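Local coordinates for protein acetylserotonin O-methyltransferase (Homo sapiens, PDB 4A6D) that catalyses the last step of melatonin synthesis, transferring a methyl group from S-adenosyl-L-methionine to the hydroxyl of N-acetylserotonin, at residues L265-R268 and I269-C273; H255-A258 and D259-S263; N167-S170 and V171-F175. All blocks are in the same frame, centred on the assembly; numbering follows the deposited sequence.

Contact 1. Residues L265-R268 and I269-C273. With ZN (zinc ion), chain B.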
loop_
_atom_site.group_PDB
_atom_site.type_symbol
_atom_site.label_atom_id
_atom_site.label_comp_id
_atom_site.label_asym_id
_atom_site.label_seq_id
_atom_site.Cartn_x
_atom_site.Cartn_y
_atom_site.Cartn_z
ATOM N N LEU A 265 0.804 34.725 -2.716
ATOM C CA LEU A 265 0.972 34.720 -1.260
ATOM C C LEU A 265 2.364 35.279 -0.875
ATOM O O LEU A 265 2.450 36.105 0.036
ATOM C CB LEU A 265 0.759 33.297 -0.668
ATOM C CG LEU A 265 1.065 33.168 0.838
ATOM C CD1 LEU A 265 0.130 34.077 1.701
ATOM C CD2 LEU A 265 1.014 31.748 1.280
ATOM N N LEU A 266 3.438 34.841 -1.590
ATOM C CA LEU A 266 4.766 35.320 -1.322
ATOM C C LEU A 266 4.886 36.829 -1.485
ATOM O O LEU A 266 5.530 37.468 -0.654
ATOM C CB LEU A 266 5.830 34.571 -2.122
ATOM C CG LEU A 266 6.049 33.079 -1.754
ATOM C CD1 LEU A 266 7.062 32.472 -2.649
ATOM C CD2 LEU A 266 6.472 32.914 -0.314
ATOM N N GLU A 267 4.197 37.391 -2.509
ATOM C CA GLU A 267 4.154 38.817 -2.828
ATOM C C GLU A 267 3.505 39.623 -1.689
ATOM O O GLU A 267 4.058 40.635 -1.256
ATOM C CB GLU A 267 3.427 39.054 -4.168
ATOM C CG GLU A 267 4.268 38.784 -5.412
ATOM C CD GLU A 267 5.302 39.822 -5.833
ATOM O OE1 GLU A 267 5.552 40.789 -5.074
ATOM O OE2 GLU A 267 5.863 39.668 -6.943
ATOM N N ARG A 268 2.381 39.125 -1.158
ATOM C CA ARG A 268 1.637 39.741 -0.045
ATOM C C ARG A 268 2.500 39.797 1.216
ATOM O O ARG A 268 2.545 40.838 1.862
ATOM C CB ARG A 268 0.330 38.973 0.199
ATOM C CG ARG A 268 -0.624 39.103 -0.993
ATOM C CD ARG A 268 -2.087 38.765 -0.719
ATOM N NE ARG A 268 -2.344 38.494 0.687
ATOM C CZ ARG A 268 -2.917 39.339 1.527
ATOM N NH1 ARG A 268 -3.403 40.496 1.087
ATOM N NH2 ARG A 268 -3.051 39.019 2.802
ATOM N N ILE A 269 3.225 38.682 1.518
ATOM C CA ILE A 269 4.145 38.554 2.660
ATOM C C ILE A 269 5.292 39.521 2.475
ATOM O O ILE A 269 5.616 40.246 3.408
ATOM C CB ILE A 269 4.671 37.102 2.812
ATOM C CG1 ILE A 269 3.504 36.105 3.066
ATOM C CG2 ILE A 269 5.782 37.021 3.890
ATOM C CD1 ILE A 269 3.995 34.600 3.065
ATOM N N TYR A 270 5.905 39.542 1.282
ATOM C CA TYR A 270 7.005 40.458 1.004
ATOM C C TYR A 270 6.631 41.933 1.313
ATOM O O TYR A 270 7.343 42.592 2.067
ATOM C CB TYR A 270 7.513 40.306 -0.434
ATOM C CG TYR A 270 8.691 41.223 -0.709
ATOM C CD1 TYR A 270 9.980 40.852 -0.358
ATOM C CD2 TYR A 270 8.507 42.461 -1.324
ATOM C CE1 TYR A 270 11.053 41.707 -0.562
ATOM C CE2 TYR A 270 9.581 43.323 -1.550
ATOM C CZ TYR A 270 10.850 42.945 -1.163
ATOM O OH TYR A 270 11.915 43.748 -1.463
ATOM N N HIS A 271 5.518 42.418 0.734
ATOM C CA HIS A 271 5.011 43.766 0.913
ATOM C C HIS A 271 4.547 44.066 2.329
ATOM O O HIS A 271 4.508 45.224 2.700
ATOM C CB HIS A 271 3.977 44.123 -0.160
ATOM C CG HIS A 271 4.590 44.199 -1.525
ATOM N ND1 HIS A 271 5.469 45.230 -1.872
ATOM C CD2 HIS A 271 4.500 43.338 -2.564
ATOM C CE1 HIS A 271 5.837 44.984 -3.120
ATOM N NE2 HIS A 271 5.285 43.857 -3.581
ATOM N N THR A 272 4.309 43.025 3.146
ATOM C CA THR A 272 3.979 43.155 4.562
ATOM C C THR A 272 5.300 43.238 5.401
ATOM O O THR A 272 5.298 43.877 6.446
ATOM C CB THR A 272 3.026 42.031 5.001
ATOM O OG1 THR A 272 1.889 42.023 4.126
ATOM C CG2 THR A 272 2.527 42.209 6.422
ATOM N N CYS A 273 6.399 42.596 4.941
ATOM C CA CYS A 273 7.684 42.602 5.634
ATOM C C CYS A 273 8.331 43.985 5.641
ATOM O O CYS A 273 8.079 44.819 4.775
ATOM C CB CYS A 273 8.653 41.548 5.078
ATOM S SG CYS A 273 8.319 39.847 5.623
HETATM ZN ZN ZN B . 5.919 42.898 -5.370
HETATM O O HOH W 1 6.240 44.929 -6.171
#

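Contact 2. Residues H255-A258 and D259-S263. With SAM (S-adenosylmethionine), chain D.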
loop_
_atom_site.group_PDB
_atom_site.type_symbol
_atom_site.label_atom_id
_atom_site.label_comp_id
_atom_site.label_asym_id
_atom_site.label_seq_id
_atom_site.Cartn_x
_atom_site.Cartn_y
_atom_site.Cartn_z
ATOM N N HIS A 255 3.612 23.755 -0.745
ATOM C CA HIS A 255 3.431 22.499 -1.481
ATOM C C HIS A 255 1.967 22.196 -1.884
ATOM O O HIS A 255 1.758 21.369 -2.772
ATOM C CB HIS A 255 4.133 21.320 -0.766
ATOM C CG HIS A 255 3.391 20.780 0.419
ATOM N ND1 HIS A 255 3.630 19.501 0.896
ATOM C CD2 HIS A 255 2.425 21.346 1.178
ATOM C CE1 HIS A 255 2.790 19.333 1.908
ATOM N NE2 HIS A 255 2.068 20.425 2.128
ATOM N N ASP A 256 0.965 22.881 -1.262
ATOM C CA ASP A 256 -0.462 22.647 -1.564
ATOM C C ASP A 256 -0.910 23.327 -2.839
ATOM O O ASP A 256 -1.999 23.029 -3.345
ATOM C CB ASP A 256 -1.364 23.179 -0.428
ATOM C CG ASP A 256 -1.202 22.564 0.955
ATOM O OD1 ASP A 256 -0.971 21.331 1.037
ATOM O OD2 ASP A 256 -1.429 23.295 1.962
ATOM N N TRP A 257 -0.113 24.289 -3.319
ATOM C CA TRP A 257 -0.494 25.144 -4.429
ATOM C C TRP A 257 0.476 25.179 -5.577
ATOM O O TRP A 257 1.665 24.942 -5.399
ATOM C CB TRP A 257 -0.681 26.588 -3.914
ATOM C CG TRP A 257 -1.417 26.744 -2.608
ATOM C CD1 TRP A 257 -0.885 27.119 -1.405
ATOM C CD2 TRP A 257 -2.826 26.561 -2.387
ATOM N NE1 TRP A 257 -1.881 27.211 -0.454
ATOM C CE2 TRP A 257 -3.078 26.843 -1.024
ATOM C CE3 TRP A 257 -3.911 26.233 -3.223
ATOM C CZ2 TRP A 257 -4.369 26.791 -0.472
ATOM C CZ3 TRP A 257 -5.201 26.204 -2.685
ATOM C CH2 TRP A 257 -5.420 26.478 -1.326
ATOM N N ALA A 258 -0.026 25.577 -6.739
ATOM C CA ALA A 258 0.730 25.783 -7.963
ATOM C C ALA A 258 1.545 27.105 -7.857
ATOM O O ALA A 258 1.299 27.933 -6.967
ATOM C CB ALA A 258 -0.225 25.832 -9.146
ATOM N N ASP A 259 2.541 27.287 -8.744
ATOM C CA ASP A 259 3.412 28.468 -8.750
ATOM C C ASP A 259 2.755 29.823 -8.633
ATOM O O ASP A 259 3.205 30.642 -7.828
ATOM C CB ASP A 259 4.407 28.423 -9.915
ATOM C CG ASP A 259 5.499 27.382 -9.741
ATOM O OD1 ASP A 259 5.357 26.509 -8.852
ATOM O OD2 ASP A 259 6.488 27.430 -10.498
ATOM N N GLY A 260 1.716 30.065 -9.430
ATOM C CA GLY A 260 0.987 31.345 -9.450
ATOM C C GLY A 260 0.343 31.718 -8.129
ATOM O O GLY A 260 0.471 32.848 -7.694
ATOM N N LYS A 261 -0.343 30.768 -7.477
ATOM C CA LYS A 261 -0.956 30.924 -6.149
ATOM C C LYS A 261 0.162 31.161 -5.117
ATOM O O LYS A 261 0.011 32.033 -4.263
ATOM C CB LYS A 261 -1.740 29.652 -5.773
ATOM C CG LYS A 261 -3.231 29.773 -5.875
ATOM C CD LYS A 261 -3.882 29.515 -4.534
ATOM C CE LYS A 261 -5.375 29.344 -4.635
ATOM N NZ LYS A 261 -6.031 29.454 -3.304
ATOM N N CYS A 262 1.286 30.396 -5.200
ATOM C CA CYS A 262 2.452 30.575 -4.311
ATOM C C CYS A 262 2.985 31.962 -4.459
ATOM O O CYS A 262 3.184 32.629 -3.451
ATOM C CB CYS A 262 3.542 29.543 -4.598
ATOM S SG CYS A 262 3.131 27.869 -4.060
ATOM N N SER A 263 3.198 32.414 -5.718
ATOM C CA SER A 263 3.731 33.753 -6.034
ATOM C C SER A 263 2.879 34.844 -5.444
ATOM O O SER A 263 3.435 35.763 -4.857
ATOM C CB SER A 263 3.914 33.951 -7.535
ATOM O OG SER A 263 4.997 33.150 -7.993
HETATM N N SAM D . 1.521 24.510 9.033
HETATM C CA SAM D . 0.826 23.297 9.517
HETATM C C SAM D . 1.663 22.005 9.630
HETATM O O SAM D . 2.618 21.880 8.892
HETATM O OXT SAM D . 1.405 21.067 10.451
HETATM C CB SAM D . -0.404 23.132 8.662
HETATM C CG SAM D . -0.098 22.726 7.215
HETATM S SD SAM D . -1.691 22.452 6.358
HETATM C CE SAM D . -1.152 21.555 4.961
HETATM C "C5'" SAM D . -1.972 24.015 5.464
HETATM C "C4'" SAM D . -2.630 24.957 6.482
HETATM O "O4'" SAM D . -2.945 26.126 5.747
HETATM C "C3'" SAM D . -3.984 24.384 7.054
HETATM O "O3'" SAM D . -4.016 24.457 8.489
HETATM C "C2'" SAM D . -5.052 25.270 6.332
HETATM O "O2'" SAM D . -6.287 25.507 7.007
HETATM C "C1'" SAM D . -4.263 26.580 6.149
HETATM N N9 SAM D . -4.824 27.439 5.085
HETATM C C8 SAM D . -5.210 27.035 3.810
HETATM N N7 SAM D . -5.647 28.056 3.134
HETATM C C5 SAM D . -5.632 29.185 3.946
HETATM C C6 SAM D . -5.994 30.538 3.807
HETATM N N6 SAM D . -6.434 30.977 2.603
HETATM N N1 SAM D . -5.791 31.409 4.859
HETATM C C2 SAM D . -5.356 30.979 6.052
HETATM N N3 SAM D . -5.016 29.692 6.215
HETATM C C4 SAM D . -5.077 28.795 5.210
#

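Contact 3. Residues N167-S170 and V171-F175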
loop_
_atom_site.group_PDB
_atom_site.type_symbol
_atom_site.label_atom_id
_atom_site.label_comp_id
_atom_site.label_asym_id
_atom_site.label_seq_id
_atom_site.Cartn_x
_atom_site.Cartn_y
_atom_site.Cartn_z
ATOM N N ASN A 167 10.133 16.170 14.108
ATOM C CA ASN A 167 10.851 17.039 13.164
ATOM C C ASN A 167 10.935 18.529 13.556
ATOM O O ASN A 167 11.730 19.260 12.958
ATOM C CB ASN A 167 10.217 16.901 11.756
ATOM C CG ASN A 167 11.184 17.014 10.585
ATOM O OD1 ASN A 167 11.070 16.276 9.600
ATOM N ND2 ASN A 167 12.140 17.957 10.631
ATOM N N GLY A 168 10.123 18.956 14.525
ATOM C CA GLY A 168 10.037 20.341 14.978
ATOM C C GLY A 168 11.343 21.031 15.312
ATOM O O GLY A 168 11.624 22.101 14.764
ATOM N N ARG A 169 12.156 20.428 16.203
ATOM C CA ARG A 169 13.427 21.013 16.648
ATOM C C ARG A 169 14.439 21.264 15.532
ATOM O O ARG A 169 15.092 22.311 15.544
ATOM C CB ARG A 169 14.063 20.230 17.814
ATOM C CG ARG A 169 14.839 21.141 18.750
ATOM C CD ARG A 169 15.791 20.447 19.696
ATOM N NE ARG A 169 16.523 21.462 20.461
ATOM C CZ ARG A 169 17.755 21.885 20.179
ATOM N NH1 ARG A 169 18.442 21.335 19.181
ATOM N NH2 ARG A 169 18.320 22.835 20.908
ATOM N N SER A 170 14.554 20.321 14.577
ATOM C CA SER A 170 15.476 20.381 13.435
ATOM C C SER A 170 15.224 21.658 12.602
ATOM O O SER A 170 16.133 22.456 12.404
ATOM C CB SER A 170 15.326 19.143 12.541
ATOM O OG SER A 170 14.674 18.047 13.172
ATOM N N VAL A 171 13.986 21.838 12.137
ATOM C CA VAL A 171 13.572 22.947 11.280
ATOM C C VAL A 171 13.634 24.308 11.933
ATOM O O VAL A 171 14.091 25.261 11.303
ATOM C CB VAL A 171 12.251 22.684 10.522
ATOM C CG1 VAL A 171 12.407 21.518 9.545
ATOM C CG2 VAL A 171 11.078 22.450 11.475
ATOM N N LEU A 172 13.222 24.402 13.204
ATOM C CA LEU A 172 13.229 25.671 13.913
ATOM C C LEU A 172 14.620 26.123 14.367
ATOM O O LEU A 172 14.834 27.334 14.536
ATOM C CB LEU A 172 12.198 25.682 15.047
ATOM C CG LEU A 172 10.737 25.385 14.629
ATOM C CD1 LEU A 172 9.890 25.072 15.822
ATOM C CD2 LEU A 172 10.128 26.513 13.795
ATOM N N THR A 173 15.573 25.163 14.520
ATOM C CA THR A 173 16.960 25.464 14.919
ATOM C C THR A 173 18.006 25.418 13.790
ATOM O O THR A 173 19.176 25.700 14.052
ATOM C CB THR A 173 17.408 24.734 16.199
ATOM O OG1 THR A 173 17.459 23.333 15.949
ATOM C CG2 THR A 173 16.535 25.061 17.404
ATOM N N ALA A 174 17.580 25.127 12.540
ATOM C CA ALA A 174 18.417 25.141 11.334
ATOM C C ALA A 174 19.074 26.556 11.187
ATOM O O ALA A 174 20.243 26.664 10.823
ATOM C CB ALA A 174 17.551 24.818 10.110
ATOM N N PHE A 175 18.307 27.619 11.495
ATOM C CA PHE A 175 18.718 29.026 11.506
ATOM C C PHE A 175 18.380 29.598 12.883
ATOM O O PHE A 175 17.423 29.153 13.520
ATOM C CB PHE A 175 17.977 29.835 10.413
ATOM C CG PHE A 175 18.149 29.323 8.999
ATOM C CD1 PHE A 175 19.272 29.669 8.244
ATOM C CD2 PHE A 175 17.190 28.489 8.422
ATOM C CE1 PHE A 175 19.450 29.162 6.946
ATOM C CE2 PHE A 175 17.359 27.990 7.122
ATOM C CZ PHE A 175 18.476 28.341 6.383
#

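Contact 1. Residues L265-R268 and I269-C273
E267 and H271, one turn apart, form an i/i+4 zinc-binding pair on the outward side of helix 259-272, which connects strands 247-251 and 278-283 in a beta-alpha-beta unit. The carboxylate binds through one oxygen, E267 OE1 lying 2.2 Å from the zinc ion while E267 OE2 stays 3.6 Å from it. H271 NE2 supplies the second ligand at 2.1 Å, and a water is the third. The two side chains run side by side in the same direction, with carboxylate and imidazole planes only 6° apart; with E267 CG beside the backbone N (chi1 -79°), the bend at chi2 (-77°) turns the carboxylate toward H271. Y270 CD2 covers the centre of one H271 face, 4.0 Å above the plane. H271 N donates to E267 O, the helix bond that joins the two ligand residues. At the next carbonyl, R268 O accepts T272 OG1 at 2.6 Å and a weak bond from T272 N. R268 NE and NH2 are hydrogen-bonded to the backbone oxygens of F237 and D240. L265 O accepts I269 N at 3.1 Å, and L266 O accepts Y270 N at 2.9 Å. Beside L250, the L265 and I269 side chains meet through apolar atoms, CG to CD1 at 3.9 Å.

Contact 2. Residues H255-A258 and D259-S263
A258 O accepts the backbone N-H of C262 at 3.0 Å, an almost straight bond (N-H...O 167°) that closes the first turn of helix 259-272. A258 is the N-cap residue of this helix, which follows strand 247-251 in the Rossmann-like methyltransferase fold, and the loop ahead of it carries the substrate-binding D256 and the probable catalytic H255. D259, the first helical residue, points away from the loop, toward helix 314-324 and R312: its OD1 forms a salt bridge with R312, which also binds W257 O, and its OD2 is hydrogen-bonded to H316. The main side-chain contact is a cation-pi pair. K261 leaves the helix with CB 3.7 Å from W257 CB, bends at chi2 (-120°) and then runs extended over the indole, CD lying 3.5 Å above its plane toward the rim. K261 NZ ends 3.8 Å from the centroid of the six-membered ring, 26° off its normal. D256 CB lies near the rim of the opposite face, while the CZ2 edge of the indole looks toward N7 of the S-adenosylmethionine adenine. Replacing W257 with alanine would probably leave the K261 ammonium without its aromatic face and open a gap between lysine and D256 beside the adenine. Further back, H255, the inferred proton donor/acceptor, turns its ring edge toward the transferable methyl CE of the cofactor and binds E311 through ND1. D256 reaches the same methyl, its OD2 lying 3.5 Å from CE.

Contact 3. Residues N167-S170 and V171-F175
T173 folds back onto R169, one turn earlier in helix 164-173. Its CB lies 3.4 Å from R169 O, and from there the two branches part. OG1, set between the backbone N and the carbonyl carbon (chi1 66°), donates to R169 O at 2.6 Å. CG2 lies 3.6 Å from R169 O and over one face of the R169 guanidinium, whose extended chain crosses the threonine. R169 O is thus gripped twice by the same residue, since T173 N donates to it as well at 3.1 Å; the two donors arrive from opposite faces of the carbonyl plane. The helix is kinked here, the N of R169 and S170 having no bond to the turn before, whereas L172 N donates regularly to G168 O. S170 OG binds N167 O at 3.2 Å from above the carbonyl plane, 51° out of it. V171 packs beside N167, CG1 meeting N167 ND2 at 3.7 Å, and also touches Y338, whose N holds N167 OD1. L172 and T173 lean on L200 of helix 192-200. A threonine hydroxyl bonded to the carbonyl four residues back is a familiar arrangement in helices; here it lies in helix 164-173, which begins at the cofactor-binding W164 and precedes strand 182-186 of the Rossmann-like sheet.

Contacts 2 and 1 follow one another on a single element: 255-263 forms the approach and first turn of helix 259-272, and 265-273 its later turns and the residue that follows, with centres 14 Å apart. Contact 3 stands apart on helix 164-173, its centre 23 Å from that of contact 1 and 24 Å from that of contact 2. S-adenosylmethionine is the common reference. Contact 2 touches it directly. In contact 1 the side chain of L265 is about 7 Å from the bound S-adenosylmethionine. In contact 3 the side chain of V171 is about 9 Å from the bound S-adenosylmethionine. The zinc ion of contact 1 lies 18.9 Å from the nearest cofactor atom, N6, consistent with a cation-independent methyltransferase.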